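Local coordinates for DNA polymerase III subunit beta (PDB 4TRT), which probably tethers DNA polymerases and other proteins to DNA as a ring-shaped sliding clamp, conferring processivity, at residues T255-A260 with A331-S336; E259-V264 with V276-S281. One frame throughout, in Å; residues are numbered along the deposited sequence.

Interaction 1: T255-A260 with A331-S336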
loop_
_atom_site.group_PDB
_atom_site.type_symbol
_atom_site.label_atom_id
_atom_site.label_comp_id
_atom_site.label_asym_id
_atom_site.label_seq_id
_atom_site.Cartn_x
_atom_site.Cartn_y
_atom_site.Cartn_z
ATOM N N THR A 255 1.025 -12.560 21.775
ATOM C CA THR A 255 0.111 -11.880 20.855
ATOM C C THR A 255 -0.877 -11.031 21.630
ATOM O O THR A 255 -1.156 -9.882 21.231
ATOM C CB THR A 255 -0.640 -12.871 19.960
ATOM O OG1 THR A 255 0.295 -13.503 19.083
ATOM C CG2 THR A 255 -1.743 -12.179 19.152
ATOM N N ALA A 256 -1.384 -11.567 22.743
ATOM C CA ALA A 256 -2.296 -10.782 23.588
ATOM C C ALA A 256 -1.608 -9.515 24.093
ATOM O O ALA A 256 -2.199 -8.421 24.063
ATOM C CB ALA A 256 -2.863 -11.618 24.729
ATOM N N LEU A 257 -0.346 -9.630 24.515
ATOM C CA LEU A 257 0.385 -8.464 25.018
ATOM C C LEU A 257 0.620 -7.426 23.925
ATOM O O LEU A 257 0.447 -6.221 24.162
ATOM C CB LEU A 257 1.713 -8.874 25.674
ATOM C CG LEU A 257 2.612 -7.744 26.158
ATOM C CD1 LEU A 257 1.953 -6.925 27.280
ATOM C CD2 LEU A 257 3.960 -8.327 26.590
ATOM N N LYS A 258 1.004 -7.876 22.735
ATOM C CA LYS A 258 1.246 -6.956 21.619
ATOM C C LYS A 258 -0.017 -6.214 21.245
ATOM O O LYS A 258 0.015 -5.011 21.054
ATOM C CB LYS A 258 1.747 -7.689 20.388
ATOM C CG LYS A 258 3.142 -8.274 20.555
ATOM C CD LYS A 258 3.525 -9.068 19.308
ATOM C CE LYS A 258 4.748 -9.896 19.579
ATOM N NZ LYS A 258 5.244 -10.561 18.336
ATOM N N GLU A 259 -1.126 -6.942 21.162
ATOM C CA GLU A 259 -2.386 -6.354 20.781
ATOM C C GLU A 259 -2.896 -5.382 21.866
ATOM O O GLU A 259 -3.493 -4.357 21.542
ATOM C CB GLU A 259 -3.403 -7.452 20.437
ATOM C CG GLU A 259 -3.022 -8.189 19.149
ATOM C CD GLU A 259 -3.961 -9.318 18.746
ATOM O OE1 GLU A 259 -4.830 -9.709 19.536
ATOM O OE2 GLU A 259 -3.813 -9.825 17.614
ATOM N N ALA A 260 -2.631 -5.685 23.132
ATOM C CA ALA A 260 -3.028 -4.822 24.224
ATOM C C ALA A 260 -2.212 -3.530 24.256
ATOM O O ALA A 260 -2.778 -2.462 24.464
ATOM C CB ALA A 260 -2.939 -5.557 25.555
ATOM N N ALA A 331 5.635 -14.542 26.034
ATOM C CA ALA A 331 6.657 -13.592 26.417
ATOM C C ALA A 331 6.971 -13.744 27.901
ATOM O O ALA A 331 6.089 -14.055 28.694
ATOM C CB ALA A 331 6.195 -12.172 26.111
ATOM N N GLU A 332 8.235 -13.506 28.246
ATOM C CA GLU A 332 8.715 -13.447 29.608
ATOM C C GLU A 332 9.212 -12.029 29.832
ATOM O O GLU A 332 10.056 -11.538 29.087
ATOM C CB GLU A 332 9.879 -14.427 29.766
ATOM C CG GLU A 332 9.873 -15.263 31.016
ATOM C CD GLU A 332 10.920 -16.377 30.940
ATOM O OE1 GLU A 332 12.114 -16.048 30.905
ATOM O OE2 GLU A 332 10.558 -17.575 30.894
ATOM N N LEU A 333 8.658 -11.349 30.826
ATOM C CA LEU A 333 9.072 -9.975 31.157
ATOM C C LEU A 333 9.761 -10.030 32.509
ATOM O O LEU A 333 9.160 -10.476 33.492
ATOM C CB LEU A 333 7.849 -9.035 31.239
ATOM C CG LEU A 333 6.753 -9.205 30.180
ATOM C CD1 LEU A 333 5.610 -8.247 30.458
ATOM C CD2 LEU A 333 7.331 -9.032 28.772
ATOM N N LEU A 334 11.007 -9.575 32.559
ATOM C CA LEU A 334 11.800 -9.607 33.763
ATOM C C LEU A 334 12.096 -8.173 34.195
ATOM O O LEU A 334 12.754 -7.420 33.473
ATOM C CB LEU A 334 13.105 -10.332 33.496
ATOM C CG LEU A 334 13.046 -11.730 32.877
ATOM C CD1 LEU A 334 14.477 -12.178 32.576
ATOM C CD2 LEU A 334 12.357 -12.712 33.791
ATOM N N PHE A 335 11.623 -7.815 35.389
ATOM C CA PHE A 335 11.707 -6.456 35.896
ATOM C C PHE A 335 12.698 -6.373 37.042
ATOM O O PHE A 335 12.698 -7.238 37.934
ATOM C CB PHE A 335 10.336 -5.999 36.387
ATOM C CG PHE A 335 9.295 -5.990 35.328
ATOM C CD1 PHE A 335 9.363 -5.083 34.281
ATOM C CD2 PHE A 335 8.242 -6.899 35.367
ATOM C CE1 PHE A 335 8.383 -5.057 33.305
ATOM C CE2 PHE A 335 7.274 -6.894 34.380
ATOM C CZ PHE A 335 7.343 -5.962 33.354
ATOM N N SER A 336 13.561 -5.362 37.003
ATOM C CA SER A 336 14.539 -5.167 38.057
ATOM C C SER A 336 14.056 -4.146 39.091
ATOM O O SER A 336 14.696 -3.979 40.114
ATOM C CB SER A 336 15.895 -4.763 37.479
ATOM O OG SER A 336 15.848 -3.501 36.833
#
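Leu257, projecting from helix 254-265, meets Leu333 of strand 330-335 tip to tip, with 4.1 Å between Leu257 CD2 and Leu333 CD2. The same methyl also lies near Ala331, two residues earlier on the same face of the strand, where Leu257 CD2 and Ala331 CB are 4.5 Å apart. One branch of one leucine thus serves both partners, and no hydrogen bond or charge crosses between the segments. The touching residues are all buried, but the bridge is slender, burying 88 Å² over both sides. Leu257 achieves its reach with CG anti to the backbone N (chi1 176°), which carries its branched end away from the helix, toward the strand. Leu333 replies with CG anti to its carbonyl carbon (chi1 -41°) and CD2 directed at the helix. Side-chain length matters here, because even the nearest backbones stay well separated: Leu257 CA and Ala331 CA are 8.2 Å apart. Ala331, with just a methyl to offer, sits where helix and strand come closest. Leu257 sits within a regular helical turn, in which Glu259 N donates to Thr255 O at 2.9 Å. The strand in turn is held from both neighbours: Ala331 and Leu333 pair through their backbones with Leu252 and Val250 of strand 248-253, and Glu332 pairs with Arg345 of strand 342-346. Leu252 also touches Leu257, and Phe344 touches Leu333, which widens the apolar patch around the two tips. On another side of the helix, Lys258 NZ is hydrogen-bonded to Ile327 O and Gly325 O in the connection between helix 317-324 and strand 330-335. A helix packed by apolar side chains onto an antiparallel sheet is the basic layer of the DNA-clamp domain, in which the helices line the central channel and the sheets form the outer wall.

Interaction 2: E259-V264 with V276-S281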
loop_
_atom_site.group_PDB
_atom_site.type_symbol
_atom_site.label_atom_id
_atom_site.label_comp_id
_atom_site.label_asym_id
_atom_site.label_seq_id
_atom_site.Cartn_x
_atom_site.Cartn_y
_atom_site.Cartn_z
ATOM N N GLU A 259 -1.126 -6.942 21.162
ATOM C CA GLU A 259 -2.386 -6.354 20.781
ATOM C C GLU A 259 -2.896 -5.382 21.866
ATOM O O GLU A 259 -3.493 -4.357 21.542
ATOM C CB GLU A 259 -3.403 -7.452 20.437
ATOM C CG GLU A 259 -3.022 -8.189 19.149
ATOM C CD GLU A 259 -3.961 -9.318 18.746
ATOM O OE1 GLU A 259 -4.830 -9.709 19.536
ATOM O OE2 GLU A 259 -3.813 -9.825 17.614
ATOM N N ALA A 260 -2.631 -5.685 23.132
ATOM C CA ALA A 260 -3.028 -4.822 24.224
ATOM C C ALA A 260 -2.212 -3.530 24.256
ATOM O O ALA A 260 -2.778 -2.462 24.464
ATOM C CB ALA A 260 -2.939 -5.557 25.555
ATOM N N VAL A 261 -0.888 -3.619 24.032
ATOM C CA VAL A 261 -0.029 -2.430 24.027
ATOM C C VAL A 261 -0.434 -1.554 22.863
ATOM O O VAL A 261 -0.631 -0.332 23.009
ATOM C CB VAL A 261 1.462 -2.801 23.975
ATOM C CG1 VAL A 261 2.334 -1.593 23.663
ATOM C CG2 VAL A 261 1.896 -3.434 25.306
ATOM N N ASN A 262 -0.613 -2.176 21.706
ATOM C CA ASN A 262 -1.045 -1.459 20.518
ATOM C C ASN A 262 -2.331 -0.666 20.742
ATOM O O ASN A 262 -2.386 0.530 20.442
ATOM C CB ASN A 262 -1.239 -2.405 19.337
ATOM C CG ASN A 262 -1.615 -1.658 18.073
ATOM O OD1 ASN A 262 -0.805 -0.918 17.531
ATOM N ND2 ASN A 262 -2.857 -1.803 17.632
ATOM N N ARG A 263 -3.371 -1.317 21.246
ATOM C CA ARG A 263 -4.665 -0.646 21.358
ATOM C C ARG A 263 -4.657 0.480 22.405
ATOM O O ARG A 263 -5.218 1.555 22.157
ATOM C CB ARG A 263 -5.807 -1.635 21.590
ATOM C CG ARG A 263 -5.850 -2.322 22.948
ATOM C CD ARG A 263 -7.151 -3.107 23.104
ATOM N NE ARG A 263 -7.257 -4.175 22.115
ATOM C CZ ARG A 263 -6.830 -5.433 22.290
ATOM N NH1 ARG A 263 -6.275 -5.841 23.430
ATOM N NH2 ARG A 263 -6.977 -6.298 21.308
ATOM N N VAL A 264 -3.997 0.253 23.537
ATOM C CA VAL A 264 -3.931 1.256 24.605
ATOM C C VAL A 264 -3.100 2.476 24.197
ATOM O O VAL A 264 -3.435 3.599 24.543
ATOM C CB VAL A 264 -3.409 0.618 25.913
ATOM C CG1 VAL A 264 -3.080 1.680 26.952
ATOM C CG2 VAL A 264 -4.460 -0.335 26.455
ATOM N N VAL A 276 3.088 4.502 28.223
ATOM C CA VAL A 276 2.183 3.446 28.661
ATOM C C VAL A 276 2.603 2.888 30.027
ATOM O O VAL A 276 3.776 2.538 30.235
ATOM C CB VAL A 276 2.111 2.300 27.632
ATOM C CG1 VAL A 276 3.494 1.701 27.386
ATOM C CG2 VAL A 276 1.131 1.221 28.093
ATOM N N GLU A 277 1.646 2.815 30.949
ATOM C CA GLU A 277 1.891 2.289 32.281
ATOM C C GLU A 277 1.649 0.780 32.291
ATOM O O GLU A 277 0.689 0.283 31.700
ATOM C CB GLU A 277 1.014 3.003 33.318
ATOM C CG GLU A 277 0.964 2.376 34.708
ATOM C CD GLU A 277 -0.142 2.987 35.571
ATOM O OE1 GLU A 277 -0.284 4.243 35.579
ATOM O OE2 GLU A 277 -0.885 2.226 36.228
ATOM N N PHE A 278 2.568 0.064 32.925
ATOM C CA PHE A 278 2.443 -1.370 33.153
ATOM C C PHE A 278 2.206 -1.520 34.644
ATOM O O PHE A 278 3.043 -1.076 35.431
ATOM C CB PHE A 278 3.755 -2.072 32.848
ATOM C CG PHE A 278 3.950 -2.446 31.417
ATOM C CD1 PHE A 278 3.806 -1.520 30.411
ATOM C CD2 PHE A 278 4.365 -3.721 31.091
ATOM C CE1 PHE A 278 4.019 -1.866 29.094
ATOM C CE2 PHE A 278 4.575 -4.076 29.776
ATOM C CZ PHE A 278 4.408 -3.139 28.776
ATOM N N LEU A 279 1.084 -2.105 35.041
ATOM C CA LEU A 279 0.838 -2.389 36.452
ATOM C C LEU A 279 0.635 -3.889 36.621
ATOM O O LEU A 279 -0.339 -4.450 36.137
ATOM C CB LEU A 279 -0.382 -1.627 36.974
ATOM C CG LEU A 279 -0.820 -1.898 38.424
ATOM C CD1 LEU A 279 0.269 -1.465 39.392
ATOM C CD2 LEU A 279 -2.132 -1.179 38.715
ATOM N N VAL A 280 1.571 -4.530 37.303
ATOM C CA VAL A 280 1.474 -5.961 37.612
ATOM C C VAL A 280 0.917 -6.095 39.027
ATOM O O VAL A 280 1.464 -5.525 39.971
ATOM C CB VAL A 280 2.848 -6.670 37.505
ATOM C CG1 VAL A 280 2.706 -8.180 37.747
ATOM C CG2 VAL A 280 3.508 -6.383 36.155
ATOM N N SER A 281 -0.164 -6.853 39.169
ATOM C CA SER A 281 -0.765 -7.109 40.455
ATOM C C SER A 281 -1.738 -8.278 40.394
ATOM O O SER A 281 -2.512 -8.382 39.441
ATOM C CB SER A 281 -1.521 -5.867 40.923
ATOM O OG SER A 281 -1.793 -6.021 42.286
#
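The ring of Phe278 meets the helix through its far end, where Phe278 CZ lies 4.3 Å from Val261 CG2. At its edge, in the plane of the ring, stands CG1 of Val276, two residues back on the same strand, 4.0 Å from Phe278 CE1. Phe315 adds an edge-to-face ring contact from the adjoining strand 310-316. A second flat group, the guanidinium of Arg263, folds back along its own helix so that Glu259 O sits 3.5 Å above its plane, over the centre. The second touch between the segments is methyl to methyl: Val264 CG1 and Val276 CG2 are 4.4 Å apart. With chi1 at 58°, Val276 divides its two branches between tasks, CG1 going to the phenyl edge and CG2 to the helix. Val264 CG1, anti to the backbone N (chi1 169°), extends across to meet it. All four touching residues are buried, and their contact is purely apolar. Val320 of helix 317-324 touches both Val261 and Phe278, closing the patch from the side of the domain's second helix. Away from this contact, the buried Arg263 forms a salt bridge with Asp298, and its NE donates to Asn81 O of the second subunit. The contact is therefore a helix-on-sheet core of the C-terminal clamp domain, lying directly behind the head-to-tail dimer interface.

In the fold
Both interactions fall within the C-terminal clamp domain and start from helix 254-265, sharing Glu259 and Ala260; their centres are about 9 Å apart. Along the chain the helix comes first, then strand 275-281 of interaction 2, and much later strand 330-335 of interaction 1. These strands belong to different antiparallel sheets, of which the one holding 330-335 continues into the central domain. The helix thus contacts both sheets by successive turns, and the sheets meet beyond it where Phe335 CE2 lies 4.2 Å from Val280 CG2. Helix and two sheets form one apolar core at the C-terminal-domain end of the chain's arc, one of the two ends that meet the second subunit.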